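Local coordinates for protein 2-oxoglutarate dehydrogenase E3 component (Thermus thermophilus, PDB 2YQU) that probably oxidises protein-bound dihydrolipoyl groups with NAD(+), using one FAD per subunit, as the E3 component of the 2-oxoglutarate dehydrogenase complex, at residues 260-265 against 300-305; 274-279 against 290-295; 309-314 against 335-340. All coordinates share one frame; numbering follows the deposited sequence.

Interaction 1: residues 260-265 against 300-305; sequences VGRRPY and IGDVVR. With FAD (flavin-adenine dinucleotide), chain D.
P264 lays the CB edge of its pyrrolidine ring against the backbone of D302 and V303, and meets the CG2 methyl of V303 at 4.2 Å from its CB. The same methyl reaches on to the carbonyl of Y265, with V303 CG2 3.8 Å from Y265 O, so one valine branch touches P264 and Y265, the last residue of the strand and the one after it. Beyond this apolar seam the charged ends of R262 and D302 approach each other without forming a salt bridge: R262 NE stays 4.3 Å from D302 OD1. S139 OG lies between them, hydrogen-bonded to both, and a water closes a second bridge, accepting from R262 NH2 at 3.2 Å and donating to D302 OD1. A bend at chi3 (64°) turns the guanidinium of R262 toward the flavin, whose methyl C8M lies over one of its faces. D302 carries its CG anti to the carbonyl carbon (chi1 -76°), which brings the carboxylate to the ribityl chain: FAD O3' donates to D302 OD2 at 2.9 Å, while D302 N donates to FAD O2P at 3.0 Å. This Gly-Asp pair belongs to a motif shared by the glutathione reductase family; at G301 a beta carbon would collide with FAD O2P. Y265 presents a ring edge to the adenine, CE2 lying 3.6 Å from FAD N7A. Strand 262-264 pairs antiparallel with strand 139-141, and the 300-305 loop runs from strand 297-299 toward helix 310-326, against which I300 and V304 pack.

Interaction 2: residues 274-279 against 290-295; sequences AGLSTD and LRTRVP
R293 reaches across to the backbone carbonyl of G275 and grips it with two N-H groups. The NE bond is the better one, 2.8 Å from R293 NE to G275 O with an N-H...O angle of 133°; the donor lies in the carbonyl plane, although the oxygen is tilted out of the guanidinium plane. R293 NH1 adds a weak bond to the same G275 O at 3.1 Å. The arginine starts from the crowded position, with CG between its backbone N and carbonyl carbon (chi1 72°), and then runs extended from CG to NE. S277 OG sits 3.1 Å from R293 NH1, obliquely to the guanidinium. Beneath the aliphatic part of R293, L276 supplies the apolar filling: its CD2 methyl lies 3.9 Å from R293 CG and 3.7 Å from V294 CG2, and it also touches T292. The leucine side chain crosses those of T292 and V294 at about a right angle. The T292 hydroxyl has I297 O as its main partner, with V294 O a possible second acceptor for its single proton. G275 adopts a positive phi (84°), which favours glycine. Both segments are irregular parts of the long connection between strands 262-264 and 297-299, and L276 and A274 also pack on I297. The chemistry is that of a buried leucine beneath an exposed arginine: with no carboxylate from either segment involved, the guanidinium is held here by a neutral carbonyl whose position is set by the main chain at G275.

Interaction 3: residues 309-314 against 335-340; sequences LAHKAS and AIPSVV. With FAD (flavin-adenine dinucleotide), chain D; CO3 (carbonate ion), chain C.
The N-terminal turn of helix 310-326, which faces the flavin, meets the approach to strand 338-340 of the dimerisation domain through H311, whose NE2 donates to the carbonyl of P337. With CG between its backbone N and carbonyl carbon (chi1 53°), H311 swings its ring out toward P337. The bond is short, 2.6 Å from H311 NE2 to P337 O, with an N-H...O angle of 145°; the oxygen lies close to the ring plane, and the donor lies in the carbonyl plane. I336 CG2 presses on the same ring edge, 3.5 Å from H311 CD2, while L309 CB lies over one face, offset toward the ring's margin. L309 extends its CD1 methyl to 4.0 Å from I336 CG2 and 3.6 Å from P337 O, and I336 CD1 continues onto the aliphatic stem of K312. L309 is the N-cap, and A310 N donates to FAD O2 at 2.9 Å. As in related flavoprotein disulfide reductases, the helix end probably helps to stabilise negative charge near N1 and O2 of the reduced flavin. With an alanine here instead of H311 the P337 carbonyl would probably lose this donor, and a gap would open beside I336 CG2 and L309 CB. The second subunit packs close by, with its H432 against H311, P431 against I336 and A433 against P337. On the helix flank a carbonate, probably from the crystallisation liquor, lies 2.8 Å by its O3 from S314 OG.

Interactions 1 and 3 share the FAD: the 300-305 loop holds its ribityl and phosphate part, and the start of helix 310-326 its pyrimidine carbonyl. Their centres are 13 Å apart and they touch through K312, whose NZ lies 2.9 Å from R305 O in a probable hydrogen bond and also makes a salt bridge to E316; A313 CB packs at 3.6 Å from G301 CA. Interaction 2 is nested within the chain loop closed by interaction 1, their centres 15 Å apart, and joins it where L290 CD1 meets I300 CG2 at 4.0 Å. It remains remote from the cofactor, the side chain of A274 being about 12 Å from FAD, and does not touch interaction 3.

Interaction 1: residues 260-265 against 300-305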
loop_
_atom_site.group_PDB
_atom_site.type_symbol
_atom_site.label_atom_id
_atom_site.label_comp_id
_atom_site.label_asym_id
_atom_site.label_seq_id
_atom_site.Cartn_x
_atom_site.Cartn_y
_atom_site.Cartn_z
ATOM N N VAL A 260 -14.018 -25.746 -5.461
ATOM C CA VAL A 260 -14.816 -25.883 -4.240
ATOM C C VAL A 260 -13.971 -26.093 -2.978
ATOM O O VAL A 260 -14.511 -26.382 -1.901
ATOM C CB VAL A 260 -15.814 -27.046 -4.367
ATOM C CG1 VAL A 260 -16.792 -26.760 -5.495
ATOM C CG2 VAL A 260 -15.076 -28.374 -4.610
ATOM N N GLY A 261 -12.658 -25.961 -3.116
ATOM C CA GLY A 261 -11.753 -26.062 -1.986
ATOM C C GLY A 261 -10.491 -26.804 -2.334
ATOM O O GLY A 261 -10.309 -27.241 -3.462
ATOM N N ARG A 262 -9.604 -26.917 -1.354
ATOM C CA ARG A 262 -8.417 -27.742 -1.475
ATOM C C ARG A 262 -8.285 -28.624 -0.246
ATOM O O ARG A 262 -8.687 -28.256 0.851
ATOM C CB ARG A 262 -7.170 -26.868 -1.651
ATOM C CG ARG A 262 -7.152 -26.091 -2.957
ATOM C CD ARG A 262 -5.951 -25.165 -3.091
ATOM N NE ARG A 262 -4.690 -25.912 -3.120
ATOM C CZ ARG A 262 -4.161 -26.462 -4.201
ATOM N NH1 ARG A 262 -4.758 -26.370 -5.376
ATOM N NH2 ARG A 262 -3.007 -27.115 -4.111
ATOM N N ARG A 263 -7.725 -29.807 -0.456
ATOM C CA ARG A 263 -7.627 -30.822 0.575
ATOM C C ARG A 263 -6.160 -31.087 0.872
ATOM O O ARG A 263 -5.356 -31.183 -0.042
ATOM C CB ARG A 263 -8.297 -32.107 0.085
ATOM C CG ARG A 263 -8.465 -33.171 1.148
ATOM C CD ARG A 263 -9.346 -34.343 0.733
ATOM N NE ARG A 263 -9.998 -34.945 1.894
ATOM C CZ ARG A 263 -9.533 -35.978 2.597
ATOM N NH1 ARG A 263 -10.231 -36.423 3.646
ATOM N NH2 ARG A 263 -8.386 -36.569 2.267
ATOM N N PRO A 264 -5.809 -31.212 2.151
ATOM C CA PRO A 264 -4.433 -31.538 2.534
ATOM C C PRO A 264 -3.952 -32.760 1.750
ATOM O O PRO A 264 -4.716 -33.711 1.614
ATOM C CB PRO A 264 -4.544 -31.859 4.035
ATOM C CG PRO A 264 -5.806 -31.276 4.495
ATOM C CD PRO A 264 -6.698 -31.057 3.313
ATOM N N TYR A 265 -2.730 -32.710 1.227
ATOM C CA TYR A 265 -2.200 -33.743 0.339
ATOM C C TYR A 265 -1.116 -34.582 1.030
ATOM O O TYR A 265 -0.060 -34.072 1.401
ATOM C CB TYR A 265 -1.636 -33.093 -0.934
ATOM C CG TYR A 265 -1.144 -34.086 -1.971
ATOM C CD1 TYR A 265 -2.031 -34.684 -2.868
ATOM C CD2 TYR A 265 0.200 -34.429 -2.051
ATOM C CE1 TYR A 265 -1.588 -35.584 -3.814
ATOM C CE2 TYR A 265 0.652 -35.334 -2.987
ATOM C CZ TYR A 265 -0.248 -35.903 -3.878
ATOM O OH TYR A 265 0.195 -36.812 -4.813
ATOM N N ILE A 300 3.579 -28.545 8.568
ATOM C CA ILE A 300 3.272 -27.124 8.355
ATOM C C ILE A 300 2.486 -26.891 7.069
ATOM O O ILE A 300 2.432 -27.739 6.192
ATOM C CB ILE A 300 4.573 -26.288 8.257
ATOM C CG1 ILE A 300 5.426 -26.759 7.063
ATOM C CG2 ILE A 300 5.360 -26.334 9.575
ATOM C CD1 ILE A 300 6.568 -25.827 6.655
ATOM N N GLY A 301 1.926 -25.695 6.952
ATOM C CA GLY A 301 1.285 -25.264 5.733
ATOM C C GLY A 301 -0.075 -25.880 5.501
ATOM O O GLY A 301 -0.794 -26.218 6.437
ATOM N N ASP A 302 -0.424 -26.016 4.226
ATOM C CA ASP A 302 -1.726 -26.508 3.823
ATOM C C ASP A 302 -2.046 -27.918 4.318
ATOM O O ASP A 302 -3.204 -28.301 4.318
ATOM C CB ASP A 302 -1.859 -26.509 2.294
ATOM C CG ASP A 302 -2.087 -25.138 1.706
ATOM O OD1 ASP A 302 -2.417 -25.083 0.492
ATOM O OD2 ASP A 302 -1.955 -24.080 2.353
ATOM N N VAL A 303 -1.033 -28.701 4.695
ATOM C CA VAL A 303 -1.271 -30.064 5.169
ATOM C C VAL A 303 -1.730 -30.140 6.638
ATOM O O VAL A 303 -2.170 -31.183 7.087
ATOM C CB VAL A 303 -0.040 -30.986 4.940
ATOM C CG1 VAL A 303 0.985 -30.865 6.069
ATOM C CG2 VAL A 303 -0.488 -32.427 4.773
ATOM N N VAL A 304 -1.637 -29.034 7.373
ATOM C CA VAL A 304 -2.119 -28.970 8.749
ATOM C C VAL A 304 -3.223 -27.915 8.881
ATOM O O VAL A 304 -3.540 -27.213 7.926
ATOM C CB VAL A 304 -0.967 -28.689 9.766
ATOM C CG1 VAL A 304 0.166 -29.695 9.579
ATOM C CG2 VAL A 304 -0.447 -27.279 9.636
ATOM N N ARG A 305 -3.810 -27.830 10.069
ATOM C CA ARG A 305 -4.919 -26.907 10.339
ATOM C C ARG A 305 -4.530 -25.452 10.092
ATOM O O ARG A 305 -3.355 -25.106 10.134
ATOM C CB ARG A 305 -5.422 -27.061 11.785
ATOM C CG ARG A 305 -4.589 -26.354 12.872
ATOM C CD ARG A 305 -3.244 -27.001 13.147
ATOM N NE ARG A 305 -2.434 -26.238 14.101
ATOM C CZ ARG A 305 -1.578 -25.274 13.776
ATOM N NH1 ARG A 305 -1.413 -24.900 12.510
ATOM N NH2 ARG A 305 -0.884 -24.672 14.730
HETATM P PA FAD D . 2.620 -26.282 -1.484
HETATM O O1A FAD D . 1.457 -26.937 -2.129
HETATM O O2A FAD D . 2.888 -24.866 -2.010
HETATM O O5B FAD D . 3.905 -27.222 -1.655
HETATM C C5B FAD D . 3.788 -28.607 -1.442
HETATM C C4B FAD D . 4.812 -29.282 -2.330
HETATM O O4B FAD D . 5.007 -30.598 -1.852
HETATM C C3B FAD D . 4.354 -29.401 -3.781
HETATM O O3B FAD D . 5.281 -28.772 -4.637
HETATM C C2B FAD D . 4.297 -30.893 -4.043
HETATM O O2B FAD D . 4.761 -31.222 -5.333
HETATM C C1B FAD D . 5.198 -31.455 -2.955
HETATM N N9A FAD D . 4.911 -32.811 -2.478
HETATM C C8A FAD D . 3.737 -33.307 -1.971
HETATM N N7A FAD D . 3.932 -34.583 -1.592
HETATM C C5A FAD D . 5.219 -34.912 -1.852
HETATM C C6A FAD D . 5.955 -36.079 -1.671
HETATM N N6A FAD D . 5.477 -37.133 -1.013
HETATM N N1A FAD D . 7.274 -36.069 -2.045
HETATM C C2A FAD D . 7.884 -34.964 -2.584
HETATM N N3A FAD D . 7.150 -33.809 -2.752
HETATM C C4A FAD D . 5.844 -33.803 -2.399
HETATM N N1 FAD D . -1.965 -18.206 -1.145
HETATM C C2 FAD D . -1.675 -16.926 -0.726
HETATM O O2 FAD D . -1.241 -16.709 0.410
HETATM N N3 FAD D . -1.873 -15.871 -1.581
HETATM C C4 FAD D . -2.367 -16.078 -2.849
HETATM O O4 FAD D . -2.330 -15.134 -3.621
HETATM C C4X FAD D . -2.660 -17.367 -3.294
HETATM N N5 FAD D . -3.155 -17.585 -4.570
HETATM C C5X FAD D . -3.433 -18.887 -4.979
HETATM C C6 FAD D . -3.934 -19.103 -6.265
HETATM C C7 FAD D . -4.222 -20.407 -6.695
HETATM C C7M FAD D . -4.661 -20.609 -8.121
HETATM C C8 FAD D . -4.005 -21.485 -5.843
HETATM C C8M FAD D . -3.996 -22.898 -6.365
HETATM C C9 FAD D . -3.508 -21.265 -4.557
HETATM C C9A FAD D . -3.228 -19.966 -4.115
HETATM N N10 FAD D . -2.743 -19.736 -2.825
HETATM C C10 FAD D . -2.459 -18.438 -2.427
HETATM C "C1'" FAD D . -2.613 -20.834 -1.801
HETATM C "C2'" FAD D . -1.146 -21.271 -1.752
HETATM O "O2'" FAD D . -0.720 -21.733 -3.025
HETATM C "C3'" FAD D . -0.889 -22.316 -0.672
HETATM O "O3'" FAD D . -1.411 -21.863 0.562
HETATM C "C4'" FAD D . 0.605 -22.564 -0.496
HETATM O "O4'" FAD D . 1.177 -23.002 -1.705
HETATM C "C5'" FAD D . 0.857 -23.570 0.633
HETATM O "O5'" FAD D . 2.235 -23.852 0.735
HETATM P P FAD D . 2.739 -25.289 1.249
HETATM O O1P FAD D . 4.228 -25.268 1.363
HETATM O O2P FAD D . 1.982 -25.728 2.490
HETATM O O3P FAD D . 2.332 -26.347 0.101
HETATM O O HOH W 1 -0.965 -26.430 -1.710
#

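Interaction 2: residues 274-279 against 290-295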
loop_
_atom_site.group_PDB
_atom_site.type_symbol
_atom_site.label_atom_id
_atom_site.label_comp_id
_atom_site.label_asym_id
_atom_site.label_seq_id
_atom_site.Cartn_x
_atom_site.Cartn_y
_atom_site.Cartn_z
ATOM N N ALA A 274 5.753 -43.860 9.690
ATOM C CA ALA A 274 6.309 -42.957 10.696
ATOM C C ALA A 274 5.527 -42.983 12.008
ATOM O O ALA A 274 5.914 -42.326 12.960
ATOM C CB ALA A 274 6.354 -41.549 10.156
ATOM N N GLY A 275 4.430 -43.738 12.041
ATOM C CA GLY A 275 3.565 -43.836 13.205
ATOM C C GLY A 275 2.575 -42.689 13.247
ATOM O O GLY A 275 2.097 -42.314 14.314
ATOM N N LEU A 276 2.269 -42.142 12.072
ATOM C CA LEU A 276 1.411 -40.975 11.946
ATOM C C LEU A 276 0.153 -41.303 11.166
ATOM O O LEU A 276 0.114 -42.253 10.388
ATOM C CB LEU A 276 2.147 -39.843 11.230
ATOM C CG LEU A 276 3.445 -39.372 11.881
ATOM C CD1 LEU A 276 4.158 -38.362 10.984
ATOM C CD2 LEU A 276 3.166 -38.790 13.258
ATOM N N SER A 277 -0.870 -40.487 11.380
ATOM C CA SER A 277 -2.109 -40.596 10.618
ATOM C C SER A 277 -2.746 -39.228 10.402
ATOM O O SER A 277 -2.394 -38.246 11.058
ATOM C CB SER A 277 -3.093 -41.531 11.319
ATOM O OG SER A 277 -3.365 -41.102 12.634
ATOM N N THR A 278 -3.680 -39.180 9.460
ATOM C CA THR A 278 -4.447 -37.972 9.193
ATOM C C THR A 278 -5.778 -38.001 9.925
ATOM O O THR A 278 -6.308 -39.072 10.235
ATOM C CB THR A 278 -4.692 -37.817 7.683
ATOM O OG1 THR A 278 -5.265 -39.019 7.148
ATOM C CG2 THR A 278 -3.374 -37.667 6.936
ATOM N N ASP A 279 -6.322 -36.814 10.182
ATOM C CA ASP A 279 -7.649 -36.689 10.762
ATOM C C ASP A 279 -8.717 -36.766 9.664
ATOM O O ASP A 279 -8.428 -37.141 8.532
ATOM C CB ASP A 279 -7.763 -35.415 11.616
ATOM C CG ASP A 279 -7.667 -34.123 10.807
ATOM O OD1 ASP A 279 -7.804 -34.136 9.561
ATOM O OD2 ASP A 279 -7.455 -33.027 11.364
ATOM N N LEU A 290 4.066 -27.066 16.184
ATOM C CA LEU A 290 3.989 -27.712 14.872
ATOM C C LEU A 290 4.589 -29.121 14.856
ATOM O O LEU A 290 4.888 -29.654 13.797
ATOM C CB LEU A 290 4.594 -26.820 13.780
ATOM C CG LEU A 290 3.913 -25.450 13.718
ATOM C CD1 LEU A 290 4.805 -24.414 13.087
ATOM C CD2 LEU A 290 2.574 -25.559 12.987
ATOM N N ARG A 291 4.741 -29.732 16.030
ATOM C CA ARG A 291 5.172 -31.126 16.109
ATOM C C ARG A 291 3.976 -32.046 15.918
ATOM O O ARG A 291 2.901 -31.805 16.471
ATOM C CB ARG A 291 5.774 -31.453 17.479
ATOM C CG ARG A 291 7.019 -30.708 17.853
ATOM C CD ARG A 291 7.413 -30.938 19.319
ATOM N NE ARG A 291 6.421 -30.366 20.231
ATOM C CZ ARG A 291 6.583 -30.221 21.550
ATOM N NH1 ARG A 291 7.712 -30.574 22.147
ATOM N NH2 ARG A 291 5.604 -29.700 22.274
ATOM N N THR A 292 4.179 -33.126 15.176
ATOM C CA THR A 292 3.214 -34.213 15.139
ATOM C C THR A 292 3.344 -34.976 16.453
ATOM O O THR A 292 4.108 -34.570 17.345
ATOM C CB THR A 292 3.483 -35.173 13.958
ATOM O OG1 THR A 292 4.751 -35.819 14.142
ATOM C CG2 THR A 292 3.617 -34.428 12.629
ATOM N N ARG A 293 2.628 -36.089 16.563
ATOM C CA ARG A 293 2.707 -36.919 17.759
ATOM C C ARG A 293 4.070 -37.619 17.886
ATOM O O ARG A 293 4.428 -38.078 18.971
ATOM C CB ARG A 293 1.551 -37.924 17.800
ATOM C CG ARG A 293 1.637 -39.060 16.805
ATOM C CD ARG A 293 0.543 -40.098 17.001
ATOM N NE ARG A 293 0.254 -40.847 15.780
ATOM C CZ ARG A 293 -0.882 -41.507 15.549
ATOM N NH1 ARG A 293 -1.037 -42.168 14.406
ATOM N NH2 ARG A 293 -1.875 -41.506 16.439
ATOM N N VAL A 294 4.812 -37.710 16.783
ATOM C CA VAL A 294 6.206 -38.150 16.808
ATOM C C VAL A 294 7.063 -36.887 16.897
ATOM O O VAL A 294 7.147 -36.136 15.927
ATOM C CB VAL A 294 6.565 -38.968 15.554
ATOM C CG1 VAL A 294 8.030 -39.322 15.557
ATOM C CG2 VAL A 294 5.704 -40.216 15.486
ATOM N N PRO A 295 7.688 -36.647 18.053
ATOM C CA PRO A 295 8.211 -35.313 18.397
ATOM C C PRO A 295 9.252 -34.688 17.451
ATOM O O PRO A 295 9.321 -33.469 17.392
ATOM C CB PRO A 295 8.836 -35.525 19.786
ATOM C CG PRO A 295 8.263 -36.777 20.302
ATOM C CD PRO A 295 7.954 -37.630 19.119
#

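Interaction 3: residues 309-314 against 335-340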
loop_
_atom_site.group_PDB
_atom_site.type_symbol
_atom_site.label_atom_id
_atom_site.label_comp_id
_atom_site.label_asym_id
_atom_site.label_seq_id
_atom_site.Cartn_x
_atom_site.Cartn_y
_atom_site.Cartn_z
ATOM N N LEU A 309 -2.777 -20.478 3.280
ATOM C CA LEU A 309 -2.110 -19.329 2.685
ATOM C C LEU A 309 -0.600 -19.533 2.642
ATOM O O LEU A 309 -0.012 -20.184 3.514
ATOM C CB LEU A 309 -2.428 -18.058 3.475
ATOM C CG LEU A 309 -3.886 -17.861 3.877
ATOM C CD1 LEU A 309 -4.010 -16.693 4.840
ATOM C CD2 LEU A 309 -4.758 -17.628 2.655
ATOM N N ALA A 310 0.025 -18.961 1.621
ATOM C CA ALA A 310 1.449 -19.126 1.394
ATOM C C ALA A 310 2.261 -18.582 2.561
ATOM O O ALA A 310 3.141 -19.248 3.069
ATOM C CB ALA A 310 1.863 -18.462 0.109
ATOM N N HIS A 311 1.944 -17.375 2.996
ATOM C CA HIS A 311 2.672 -16.770 4.112
ATOM C C HIS A 311 2.361 -17.400 5.474
ATOM O O HIS A 311 3.164 -17.261 6.406
ATOM C CB HIS A 311 2.448 -15.262 4.146
ATOM C CG HIS A 311 1.009 -14.851 4.146
ATOM N ND1 HIS A 311 0.327 -14.528 2.994
ATOM C CD2 HIS A 311 0.131 -14.680 5.160
ATOM C CE1 HIS A 311 -0.908 -14.166 3.301
ATOM N NE2 HIS A 311 -1.054 -14.255 4.608
ATOM N N LYS A 312 1.214 -18.075 5.592
ATOM C CA LYS A 312 0.901 -18.873 6.767
ATOM C C LYS A 312 1.867 -20.042 6.765
ATOM O O LYS A 312 2.491 -20.330 7.771
ATOM C CB LYS A 312 -0.544 -19.393 6.727
ATOM C CG LYS A 312 -0.960 -20.199 7.934
ATOM C CD LYS A 312 -0.690 -21.671 7.761
ATOM C CE LYS A 312 -1.701 -22.515 8.520
ATOM N NZ LYS A 312 -1.371 -23.966 8.387
ATOM N N ALA A 313 1.995 -20.689 5.614
ATOM C CA ALA A 313 2.877 -21.855 5.493
ATOM C C ALA A 313 4.320 -21.490 5.823
ATOM O O ALA A 313 4.988 -22.214 6.567
ATOM C CB ALA A 313 2.803 -22.443 4.103
ATOM N N SER A 314 4.803 -20.377 5.269
ATOM C CA SER A 314 6.184 -19.953 5.455
ATOM C C SER A 314 6.453 -19.566 6.906
ATOM O O SER A 314 7.488 -19.904 7.451
ATOM C CB SER A 314 6.541 -18.805 4.503
ATOM O OG SER A 314 5.735 -17.659 4.748
ATOM N N ALA A 335 -2.206 -12.073 13.317
ATOM C CA ALA A 335 -1.571 -11.028 12.519
ATOM C C ALA A 335 -1.384 -11.434 11.059
ATOM O O ALA A 335 -0.729 -10.724 10.306
ATOM C CB ALA A 335 -0.238 -10.643 13.138
ATOM N N ILE A 336 -1.938 -12.590 10.672
ATOM C CA ILE A 336 -1.809 -13.097 9.308
ATOM C C ILE A 336 -2.972 -12.597 8.459
ATOM O O ILE A 336 -4.117 -13.004 8.687
ATOM C CB ILE A 336 -1.788 -14.649 9.309
ATOM C CG1 ILE A 336 -0.490 -15.138 9.950
ATOM C CG2 ILE A 336 -1.938 -15.195 7.889
ATOM C CD1 ILE A 336 -0.388 -16.673 10.071
ATOM N N PRO A 337 -2.697 -11.738 7.477
ATOM C CA PRO A 337 -3.759 -11.254 6.588
ATOM C C PRO A 337 -4.185 -12.283 5.558
ATOM O O PRO A 337 -3.386 -13.124 5.133
ATOM C CB PRO A 337 -3.106 -10.073 5.881
ATOM C CG PRO A 337 -1.677 -10.398 5.862
ATOM C CD PRO A 337 -1.395 -11.144 7.127
ATOM N N SER A 338 -5.453 -12.213 5.179
ATOM C CA SER A 338 -5.980 -12.981 4.066
ATOM C C SER A 338 -6.528 -11.971 3.068
ATOM O O SER A 338 -7.332 -11.111 3.428
ATOM C CB SER A 338 -7.064 -13.943 4.545
ATOM O OG SER A 338 -7.609 -14.662 3.452
ATOM N N VAL A 339 -6.076 -12.063 1.824
ATOM C CA VAL A 339 -6.361 -11.048 0.810
ATOM C C VAL A 339 -6.868 -11.685 -0.478
ATOM O O VAL A 339 -6.433 -12.766 -0.854
ATOM C CB VAL A 339 -5.093 -10.210 0.490
ATOM C CG1 VAL A 339 -5.422 -9.029 -0.423
ATOM C CG2 VAL A 339 -4.439 -9.735 1.776
ATOM N N VAL A 340 -7.789 -10.997 -1.141
ATOM C CA VAL A 340 -8.282 -11.367 -2.454
ATOM C C VAL A 340 -7.807 -10.292 -3.424
ATOM O O VAL A 340 -8.086 -9.110 -3.217
ATOM C CB VAL A 340 -9.822 -11.418 -2.475
ATOM C CG1 VAL A 340 -10.327 -11.920 -3.823
ATOM C CG2 VAL A 340 -10.358 -12.274 -1.315
HETATM P PA FAD D . 2.620 -26.282 -1.484
HETATM O O1A FAD D . 1.457 -26.937 -2.129
HETATM O O2A FAD D . 2.888 -24.866 -2.010
HETATM O O5B FAD D . 3.905 -27.222 -1.655
HETATM C C5B FAD D . 3.788 -28.607 -1.442
HETATM C C4B FAD D . 4.812 -29.282 -2.330
HETATM O O4B FAD D . 5.007 -30.598 -1.852
HETATM C C3B FAD D . 4.354 -29.401 -3.781
HETATM O O3B FAD D . 5.281 -28.772 -4.637
HETATM C C2B FAD D . 4.297 -30.893 -4.043
HETATM O O2B FAD D . 4.761 -31.222 -5.333
HETATM C C1B FAD D . 5.198 -31.455 -2.955
HETATM N N9A FAD D . 4.911 -32.811 -2.478
HETATM C C8A FAD D . 3.737 -33.307 -1.971
HETATM N N7A FAD D . 3.932 -34.583 -1.592
HETATM C C5A FAD D . 5.219 -34.912 -1.852
HETATM C C6A FAD D . 5.955 -36.079 -1.671
HETATM N N6A FAD D . 5.477 -37.133 -1.013
HETATM N N1A FAD D . 7.274 -36.069 -2.045
HETATM C C2A FAD D . 7.884 -34.964 -2.584
HETATM N N3A FAD D . 7.150 -33.809 -2.752
HETATM C C4A FAD D . 5.844 -33.803 -2.399
HETATM N N1 FAD D . -1.965 -18.206 -1.145
HETATM C C2 FAD D . -1.675 -16.926 -0.726
HETATM O O2 FAD D . -1.241 -16.709 0.410
HETATM N N3 FAD D . -1.873 -15.871 -1.581
HETATM C C4 FAD D . -2.367 -16.078 -2.849
HETATM O O4 FAD D . -2.330 -15.134 -3.621
HETATM C C4X FAD D . -2.660 -17.367 -3.294
HETATM N N5 FAD D . -3.155 -17.585 -4.570
HETATM C C5X FAD D . -3.433 -18.887 -4.979
HETATM C C6 FAD D . -3.934 -19.103 -6.265
HETATM C C7 FAD D . -4.222 -20.407 -6.695
HETATM C C7M FAD D . -4.661 -20.609 -8.121
HETATM C C8 FAD D . -4.005 -21.485 -5.843
HETATM C C8M FAD D . -3.996 -22.898 -6.365
HETATM C C9 FAD D . -3.508 -21.265 -4.557
HETATM C C9A FAD D . -3.228 -19.966 -4.115
HETATM N N10 FAD D . -2.743 -19.736 -2.825
HETATM C C10 FAD D . -2.459 -18.438 -2.427
HETATM C "C1'" FAD D . -2.613 -20.834 -1.801
HETATM C "C2'" FAD D . -1.146 -21.271 -1.752
HETATM O "O2'" FAD D . -0.720 -21.733 -3.025
HETATM C "C3'" FAD D . -0.889 -22.316 -0.672
HETATM O "O3'" FAD D . -1.411 -21.863 0.562
HETATM C "C4'" FAD D . 0.605 -22.564 -0.496
HETATM O "O4'" FAD D . 1.177 -23.002 -1.705
HETATM C "C5'" FAD D . 0.857 -23.570 0.633
HETATM O "O5'" FAD D . 2.235 -23.852 0.735
HETATM P P FAD D . 2.739 -25.289 1.249
HETATM O O1P FAD D . 4.228 -25.268 1.363
HETATM O O2P FAD D . 1.982 -25.728 2.490
HETATM O O3P FAD D . 2.332 -26.347 0.101
HETATM C C CO3 C . 6.238 -16.543 1.552
HETATM O O1 CO3 C . 7.435 -16.586 1.020
HETATM O O2 CO3 C . 5.277 -17.245 1.034
HETATM O O3 CO3 C . 5.980 -15.811 2.603
#